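Local coordinates for protein dTDP-4-dehydrorhamnose 3,5-epimerase (Bacillus anthracis str. Ames, PDB 3RYK) that catalyses the epimerisation of its dTDP-linked 4-keto sugar at ring carbons 3 and 5, a step in the biosynthesis of dTDP-L-rhamnose, at residues Q94-Q99 against Y156-Y161; G144-V149 against W181-P186. One frame throughout, in Å; residues are numbered along the deposited sequence.

Contact 1 (Q94-Q99 against Y156-Y161)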
ATOM      1  N   GLN A  94      12.396  10.195  -9.986  1.00 27.40           N
ATOM      2  CA  GLN A  94      11.809   9.190  -9.093  1.00 26.67           C
ATOM      3  C   GLN A  94      11.811   7.751  -9.591  1.00 26.66           C
ATOM      4  O   GLN A  94      11.466   7.478 -10.744  1.00 27.67           O
ATOM      5  CB  GLN A  94      10.333   9.523  -8.880  1.00 26.09           C
ATOM      6  CG  GLN A  94       9.991  10.782  -8.091  1.00 27.29           C
ATOM      7  CD  GLN A  94       8.515  11.121  -8.202  1.00 27.18           C
ATOM      8  OE1 GLN A  94       7.957  11.121  -9.299  1.00 29.33           O
ATOM      9  NE2 GLN A  94       7.892  11.462  -7.084  1.00 27.92           N
ATOM     10  N   THR A  95      12.213   6.839  -8.709  1.00 26.12           N
ATOM     11  CA  THR A  95      12.185   5.418  -8.997  1.00 25.90           C
ATOM     12  C   THR A  95      10.779   5.139  -8.492  1.00 25.37           C
ATOM     13  O   THR A  95      10.393   5.667  -7.441  1.00 26.26           O
ATOM     14  CB  THR A  95      13.132   4.610  -8.110  1.00 26.21           C
ATOM     15  OG1 THR A  95      14.466   5.089  -8.268  1.00 27.72           O
ATOM     16  CG2 THR A  95      13.064   3.129  -8.461  1.00 25.92           C
ATOM     17  N   LYS A  96      10.000   4.357  -9.229  1.00 24.28           N
ATOM     18  CA  LYS A  96       8.639   4.031  -8.809  1.00 23.25           C
ATOM     19  C   LYS A  96       8.484   2.520  -8.711  1.00 22.13           C
ATOM     20  O   LYS A  96       9.245   1.797  -9.339  1.00 22.87           O
ATOM     21  CB  LYS A  96       7.621   4.585  -9.788  1.00 23.71           C
ATOM     22  CG  LYS A  96       7.682   6.091  -9.952  1.00 25.05           C
ATOM     23  CD  LYS A  96       6.620   6.581 -10.896  1.00 25.01           C
ATOM     24  CE  LYS A  96       6.708   8.081 -11.090  1.00 27.02           C
ATOM     25  NZ  LYS A  96       5.636   8.542 -12.009  1.00 29.34           N
ATOM     26  N   LEU A  97       7.502   2.070  -7.929  1.00 20.92           N
ATOM     27  CA  LEU A  97       7.201   0.630  -7.732  1.00 20.21           C
ATOM     28  C   LEU A  97       5.685   0.628  -7.648  1.00 20.02           C
ATOM     29  O   LEU A  97       5.108   1.047  -6.652  1.00 21.18           O
ATOM     30  CB  LEU A  97       7.886   0.097  -6.483  1.00 20.13           C
ATOM     31  CG  LEU A  97       7.802  -1.396  -6.151  1.00 20.27           C
ATOM     32  CD1 LEU A  97       8.427  -2.240  -7.246  1.00 21.34           C
ATOM     33  CD2 LEU A  97       8.554  -1.574  -4.854  1.00 21.01           C
ATOM     34  N   ILE A  98       5.055   0.141  -8.708  1.00 20.03           N
ATOM     35  CA  ILE A  98       3.615   0.147  -8.833  1.00 21.46           C
ATOM     36  C   ILE A  98       2.903  -1.189  -8.754  1.00 21.56           C
ATOM     37  O   ILE A  98       3.398  -2.193  -9.251  1.00 22.64           O
ATOM     38  CB  ILE A  98       3.233   0.726 -10.222  1.00 22.26           C
ATOM     39  CG1 ILE A  98       3.805   2.142 -10.470  1.00 24.81           C
ATOM     40  CG2 ILE A  98       1.712   0.754 -10.406  1.00 23.79           C
ATOM     41  CD1 ILE A  98       5.134   2.213 -11.176  1.00 29.41           C
ATOM     42  N   GLN A  99       1.728  -1.162  -8.135  1.00 21.82           N
ATOM     43  CA  GLN A  99       0.867  -2.329  -8.003  1.00 22.52           C
ATOM     44  C   GLN A  99      -0.591  -1.875  -8.051  1.00 22.62           C
ATOM     45  O   GLN A  99      -0.917  -0.692  -7.821  1.00 23.79           O
ATOM     46  CB  GLN A  99       1.101  -3.120  -6.722  1.00 23.86           C
ATOM     47  CG  GLN A  99       0.787  -2.394  -5.445  1.00 24.17           C
ATOM     48  CD  GLN A  99       0.899  -3.279  -4.222  1.00 27.85           C
ATOM     49  OE1 GLN A  99       0.786  -4.501  -4.313  1.00 29.78           O
ATOM     50  NE2 GLN A  99       1.072  -2.664  -3.066  1.00 30.39           N
ATOM     51  N   TYR A 156       1.492   3.207  -5.670  1.00 24.12           N
ATOM     52  CA  TYR A 156       2.882   3.183  -6.081  1.00 24.25           C
ATOM     53  C   TYR A 156       3.757   4.010  -5.172  1.00 24.52           C
ATOM     54  O   TYR A 156       3.358   5.079  -4.724  1.00 25.28           O
ATOM     55  CB  TYR A 156       3.083   3.531  -7.549  1.00 24.04           C
ATOM     56  CG  TYR A 156       2.751   4.934  -7.969  1.00 25.46           C
ATOM     57  CD1 TYR A 156       3.761   5.881  -8.122  1.00 24.49           C
ATOM     58  CD2 TYR A 156       1.444   5.300  -8.250  1.00 24.38           C
ATOM     59  CE1 TYR A 156       3.464   7.176  -8.528  1.00 25.92           C
ATOM     60  CE2 TYR A 156       1.141   6.568  -8.652  1.00 25.68           C
ATOM     61  CZ  TYR A 156       2.158   7.498  -8.793  1.00 25.79           C
ATOM     62  OH  TYR A 156       1.840   8.769  -9.192  1.00 28.37           O
ATOM     63  N   LYS A 157       4.939   3.467  -4.898  1.00 24.21           N
ATOM     64  CA  LYS A 157       5.913   4.098  -4.043  1.00 23.28           C
ATOM     65  C   LYS A 157       6.893   4.877  -4.904  1.00 23.69           C
ATOM     66  O   LYS A 157       7.089   4.557  -6.070  1.00 23.31           O
ATOM     67  CB  LYS A 157       6.699   3.046  -3.276  1.00 23.92           C
ATOM     68  CG  LYS A 157       5.898   2.113  -2.412  1.00 24.37           C
ATOM     69  CD  LYS A 157       6.815   1.038  -1.830  1.00 25.18           C
ATOM     70  CE  LYS A 157       6.074   0.169  -0.835  1.00 25.32           C
ATOM     71  NZ  LYS A 157       5.298   0.917   0.193  1.00 28.36           N
ATOM     72  N   VAL A 158       7.494   5.909  -4.323  1.00 23.85           N
ATOM     73  CA  VAL A 158       8.485   6.727  -5.022  1.00 23.46           C
ATOM     74  C   VAL A 158       9.633   6.980  -4.043  1.00 23.42           C
ATOM     75  O   VAL A 158       9.394   7.161  -2.855  1.00 23.79           O
ATOM     76  CB  VAL A 158       7.902   8.067  -5.564  1.00 23.16           C
ATOM     77  CG1 VAL A 158       6.722   7.796  -6.500  1.00 24.63           C
ATOM     78  CG2 VAL A 158       7.501   8.995  -4.430  1.00 24.20           C
ATOM     79  N   ASP A 159      10.875   7.003  -4.536  1.00 24.24           N
ATOM     80  CA  ASP A 159      12.051   7.222  -3.664  1.00 25.78           C
ATOM     81  C   ASP A 159      12.506   8.677  -3.568  1.00 26.26           C
ATOM     82  O   ASP A 159      13.562   8.957  -2.976  1.00 27.10           O
ATOM     83  CB  ASP A 159      13.248   6.346  -4.051  1.00 26.18           C
ATOM     84  CG  ASP A 159      13.827   6.690  -5.410  1.00 27.24           C
ATOM     85  OD1 ASP A 159      14.999   6.319  -5.655  1.00 31.02           O
ATOM     86  OD2 ASP A 159      13.143   7.337  -6.227  1.00 30.68           O
ATOM     87  N   GLU A 160      11.726   9.579  -4.164  1.00 27.70           N
ATOM     88  CA  GLU A 160      11.985  11.014  -4.140  1.00 28.57           C
ATOM     89  C   GLU A 160      10.631  11.707  -4.023  1.00 29.08           C
ATOM     90  O   GLU A 160       9.674  11.342  -4.708  1.00 29.15           O
ATOM     91  CB  GLU A 160      12.756  11.471  -5.381  1.00 28.79           C
ATOM     92  CG  GLU A 160      13.063  12.990  -5.502  1.00 30.68           C
ATOM     93  CD  GLU A 160      13.894  13.583  -4.354  1.00 32.83           C
ATOM     94  OE1 GLU A 160      14.878  14.285  -4.671  1.00 34.22           O
ATOM     95  OE2 GLU A 160      13.622  13.324  -3.158  1.00 34.87           O
ATOM     96  N   TYR A 161      10.532  12.689  -3.136  1.00 29.95           N
ATOM     97  CA  TYR A 161       9.275  13.395  -2.957  1.00 30.85           C
ATOM     98  C   TYR A 161       8.782  14.101  -4.203  1.00 31.80           C
ATOM     99  O   TYR A 161       9.565  14.447  -5.097  1.00 31.68           O
ATOM    100  CB  TYR A 161       9.358  14.405  -1.806  1.00 30.99           C
ATOM    101  CG  TYR A 161       9.560  13.743  -0.482  1.00 30.62           C
ATOM    102  CD1 TYR A 161       8.493  13.119   0.154  1.00 30.20           C
ATOM    103  CD2 TYR A 161      10.792  13.750   0.144  1.00 30.60           C
ATOM    104  CE1 TYR A 161       8.654  12.502   1.358  1.00 30.17           C
ATOM    105  CE2 TYR A 161      10.963  13.145   1.367  1.00 30.47           C
ATOM    106  CZ  TYR A 161       9.883  12.514   1.968  1.00 30.51           C
ATOM    107  OH  TYR A 161      10.020  11.895   3.184  1.00 32.07           O
TER

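Contact 2 (G144-V149 against W181-P186)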
ATOM      1  N   GLY A 144       2.965   5.530 -17.247  1.00 21.77           N
ATOM      2  CA  GLY A 144       1.541   5.807 -17.309  1.00 20.94           C
ATOM      3  C   GLY A 144       0.754   4.526 -17.394  1.00 20.21           C
ATOM      4  O   GLY A 144       1.344   3.447 -17.561  1.00 19.37           O
ATOM      5  N   PHE A 145      -0.564   4.631 -17.271  1.00 19.74           N
ATOM      6  CA  PHE A 145      -1.416   3.451 -17.352  1.00 19.16           C
ATOM      7  C   PHE A 145      -2.852   3.739 -17.792  1.00 19.24           C
ATOM      8  O   PHE A 145      -3.331   4.889 -17.730  1.00 19.09           O
ATOM      9  CB  PHE A 145      -1.427   2.706 -16.014  1.00 19.50           C
ATOM     10  CG  PHE A 145      -2.003   3.501 -14.863  1.00 18.12           C
ATOM     11  CD1 PHE A 145      -3.380   3.522 -14.639  1.00 19.76           C
ATOM     12  CD2 PHE A 145      -1.182   4.172 -13.987  1.00 20.23           C
ATOM     13  CE1 PHE A 145      -3.923   4.228 -13.571  1.00 22.73           C
ATOM     14  CE2 PHE A 145      -1.717   4.876 -12.902  1.00 19.09           C
ATOM     15  CZ  PHE A 145      -3.089   4.904 -12.701  1.00 21.35           C
ATOM     16  N   CYS A 146      -3.525   2.683 -18.238  1.00 18.67           N
ATOM     17  CA  CYS A 146      -4.923   2.737 -18.681  1.00 18.97           C
ATOM     18  C   CYS A 146      -5.695   1.741 -17.837  1.00 17.50           C
ATOM     19  O   CYS A 146      -5.353   0.552 -17.804  1.00 17.48           O
ATOM     20  CB  CYS A 146      -5.059   2.385 -20.168  1.00 18.91           C
ATOM     21  SG  CYS A 146      -6.735   2.529 -20.848  1.00 22.06           S
ATOM     22  N   THR A 147      -6.735   2.209 -17.157  1.00 17.54           N
ATOM     23  CA  THR A 147      -7.547   1.330 -16.315  1.00 17.33           C
ATOM     24  C   THR A 147      -8.405   0.480 -17.243  1.00 16.85           C
ATOM     25  O   THR A 147      -8.971   0.976 -18.208  1.00 17.57           O
ATOM     26  CB  THR A 147      -8.357   2.123 -15.290  1.00 17.77           C
ATOM     27  OG1 THR A 147      -9.269   3.006 -15.962  1.00 17.85           O
ATOM     28  CG2 THR A 147      -7.407   2.959 -14.402  1.00 18.08           C
ATOM     29  N   LEU A 148      -8.528  -0.810 -16.949  1.00 16.28           N
ATOM     30  CA  LEU A 148      -9.289  -1.700 -17.814  1.00 15.79           C
ATOM     31  C   LEU A 148     -10.726  -1.990 -17.381  1.00 15.46           C
ATOM     32  O   LEU A 148     -11.520  -2.516 -18.168  1.00 16.74           O
ATOM     33  CB  LEU A 148      -8.520  -3.034 -17.904  1.00 15.12           C
ATOM     34  CG  LEU A 148      -7.052  -2.959 -18.353  1.00 17.04           C
ATOM     35  CD1 LEU A 148      -6.517  -4.438 -18.451  1.00 16.99           C
ATOM     36  CD2 LEU A 148      -6.823  -2.215 -19.668  1.00 20.22           C
ATOM     37  N   VAL A 149     -11.060  -1.660 -16.143  1.00 15.78           N
ATOM     38  CA  VAL A 149     -12.394  -1.892 -15.598  1.00 16.81           C
ATOM     39  C   VAL A 149     -12.699  -0.776 -14.629  1.00 17.68           C
ATOM     40  O   VAL A 149     -11.771  -0.141 -14.135  1.00 17.35           O
ATOM     41  CB  VAL A 149     -12.448  -3.231 -14.819  1.00 17.26           C
ATOM     42  CG1 VAL A 149     -12.279  -4.384 -15.775  1.00 19.60           C
ATOM     43  CG2 VAL A 149     -11.392  -3.250 -13.703  1.00 19.83           C
ATOM     44  N   TRP A 181      -2.871   1.588 -26.915  1.00 19.17           N
ATOM     45  CA  TRP A 181      -3.764   1.695 -25.775  1.00 18.23           C
ATOM     46  C   TRP A 181      -5.069   0.971 -26.036  1.00 18.65           C
ATOM     47  O   TRP A 181      -5.601   1.032 -27.148  1.00 20.63           O
ATOM     48  CB  TRP A 181      -4.076   3.157 -25.434  1.00 18.82           C
ATOM     49  CG  TRP A 181      -2.907   3.950 -25.066  1.00 21.20           C
ATOM     50  CD1 TRP A 181      -2.254   4.859 -25.844  1.00 24.28           C
ATOM     51  CD2 TRP A 181      -2.199   3.892 -23.832  1.00 22.11           C
ATOM     52  NE1 TRP A 181      -1.203   5.397 -25.155  1.00 25.06           N
ATOM     53  CE2 TRP A 181      -1.139   4.817 -23.917  1.00 24.26           C
ATOM     54  CE3 TRP A 181      -2.364   3.160 -22.650  1.00 23.04           C
ATOM     55  CZ2 TRP A 181      -0.240   5.023 -22.871  1.00 25.41           C
ATOM     56  CZ3 TRP A 181      -1.462   3.369 -21.610  1.00 22.70           C
ATOM     57  CH2 TRP A 181      -0.411   4.293 -21.733  1.00 25.31           C
ATOM     58  N   PRO A 182      -5.607   0.285 -25.009  1.00 19.26           N
ATOM     59  CA  PRO A 182      -6.864  -0.459 -25.141  1.00 19.15           C
ATOM     60  C   PRO A 182      -8.114   0.429 -25.050  1.00 19.09           C
ATOM     61  O   PRO A 182      -9.167  -0.007 -24.572  1.00 19.95           O
ATOM     62  CB  PRO A 182      -6.795  -1.405 -23.951  1.00 19.86           C
ATOM     63  CG  PRO A 182      -6.071  -0.628 -22.935  1.00 19.36           C
ATOM     64  CD  PRO A 182      -4.999   0.065 -23.684  1.00 19.60           C
ATOM     65  N   VAL A 183      -8.014   1.666 -25.527  1.00 20.59           N
ATOM     66  CA  VAL A 183      -9.127   2.592 -25.481  1.00 20.52           C
ATOM     67  C   VAL A 183      -8.948   3.559 -26.638  1.00 19.90           C
ATOM     68  O   VAL A 183      -7.830   3.810 -27.066  1.00 19.57           O
ATOM     69  CB  VAL A 183      -9.156   3.364 -24.127  1.00 21.12           C
ATOM     70  CG1 VAL A 183      -7.841   4.089 -23.897  1.00 20.58           C
ATOM     71  CG2 VAL A 183     -10.340   4.315 -24.056  1.00 23.62           C
ATOM     72  N   THR A 184     -10.069   4.039 -27.174  1.00 20.85           N
ATOM     73  CA  THR A 184     -10.078   4.977 -28.296  1.00 21.39           C
ATOM     74  C   THR A 184     -10.184   6.431 -27.850  1.00 22.04           C
ATOM     75  O   THR A 184      -9.478   7.308 -28.380  1.00 22.11           O
ATOM     76  CB  THR A 184     -11.239   4.631 -29.274  1.00 21.58           C
ATOM     77  OG1 THR A 184     -10.945   3.387 -29.928  1.00 24.03           O
ATOM     78  CG2 THR A 184     -11.451   5.709 -30.348  1.00 21.78           C
ATOM     79  N   SER A 185     -11.063   6.677 -26.885  1.00 22.45           N
ATOM     80  CA  SER A 185     -11.294   8.024 -26.355  1.00 23.96           C
ATOM     81  C   SER A 185     -11.012   8.002 -24.857  1.00 22.55           C
ATOM     82  O   SER A 185     -11.941   8.073 -24.057  1.00 22.63           O
ATOM     83  CB  SER A 185     -12.750   8.418 -26.616  1.00 24.68           C
ATOM     84  OG  SER A 185     -13.061   8.339 -28.002  1.00 28.19           O
ATOM     85  N   PRO A 186      -9.724   7.954 -24.466  1.00 23.32           N
ATOM     86  CA  PRO A 186      -9.412   7.894 -23.039  1.00 23.55           C
ATOM     87  C   PRO A 186      -9.915   9.026 -22.177  1.00 23.76           C
ATOM     88  O   PRO A 186     -10.029  10.171 -22.654  1.00 24.65           O
ATOM     89  CB  PRO A 186      -7.879   7.903 -23.003  1.00 23.91           C
ATOM     90  CG  PRO A 186      -7.446   8.373 -24.318  1.00 24.51           C
ATOM     91  CD  PRO A 186      -8.512   8.033 -25.298  1.00 22.72           C
TER

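Contact 1 (Q94-Q99 against Y156-Y161)
Thr95 meets the carboxylate of Asp159 with two donors at once. The backbone N of Thr95 gives a nearly straight hydrogen bond to Asp159 OD2 (2.7 Å, 169° at the hydrogen). Thr95 OG1 donates to Asp159 OD1 at 2.9 Å. Both donors stand out of the carboxylate plane. With OG1 of Thr95 placed beside its own backbone N (chi1 -58°), hydroxyl and amide can reach one acid together. The backbone N of Asp159 returns a bond to Thr95 O.

Gln94 adds another grip: its NE2 binds Glu160 O at 3.0 Å, the acceptor lying in the plane of the amide. These bonds prolong, past the regular ladder, an antiparallel pairing of strands 96-100 and 152-158 in the curled sheet of the jelly roll. Within the ladder Leu97 and Lys157 form the hydrogen-bonded pair.

On one face Ile98 CG1 presses against Tyr156 CB at 3.3 Å, and the extended Lys96 chain runs alongside, its CD 4.0 Å from Tyr156 CE1. Lys157 points to the other face, where its ammonium forms salt bridges with Asp71 of its own chain and Asp71 of the second subunit. Strand 134-137 flanks strand 96-100, packing against Leu97 and Ile98.

Contact 2 (G144-V149 against W181-P186)
Cys146 holds SG trans to its backbone N (chi1 -176°), which carries the sulfur out from strand 141-147 toward Pro182 and Val183 of the irregular run 181-186. On the other segment, Trp181 has CG beside its backbone N (chi1 -61°), and the six-membered part of its indole reaches back to the strand. Between them these two rotations set up an apolar contact in which one small side chain serves three partners.

CB and SG of Cys146 divide these partners between them. CB of Cys146 lies 3.7 Å from CE3 of Trp181, oblique to the ring, while the sulfur beyond it turns to the next two residues. SG of Cys146 lies 3.6 Å from CG1 of Val183; CG of Pro182 is 3.8 Å from the same Cys146 SG. The proline ring has a second neighbour: CD2 of Leu148 lies 3.7 Å from CG of Pro182, with the two side chains crossing at about a right angle. Further up the strand, the carbonyl carbon of Gly144 is near the plane of the indole, at its edge, 4.5 Å from CH2 of Trp181.

Van der Waals packing joins the two segments, and the polar end of the indole is held from elsewhere. NE1 of Trp181 donates to the backbone carbonyl of Trp172, whose ring also meets the indole at about 55° between planes. Ile82 and Val108, on the strands flanking 141-147, touch Trp181 as well. Phe145 points to the other side of the strand, toward Ser74 and Val154 of the second sheet. The arrangement is thus that of a jelly-roll β-sandwich whose five-stranded sheet turns one face to the opposing sheet and has part of the other face covered by the irregular run 181-186.

In the fold
Contacts 1 and 2 lie on opposite sides of the chain's centre, with centres 21 Å apart; their nearest atoms approach to about 5 Å without touching. Contact 1 belongs to the curled sheet that reaches the second subunit, contact 2 to the five-stranded sheet and its outer covering. Strands 141-147 and 152-158 follow each other in the chain, so one connection carries it from contact 2 into contact 1. Bound pyrophosphate is about 6 Å from the side chain of Tyr156 and about 9 Å from that of Phe145, proximity without contact. Tyr156 packs on Phe50 of the second subunit, and Phe50 lines the thymidine-diphosphate pocket; that ligand is about 14 Å from the side chain of Lys157.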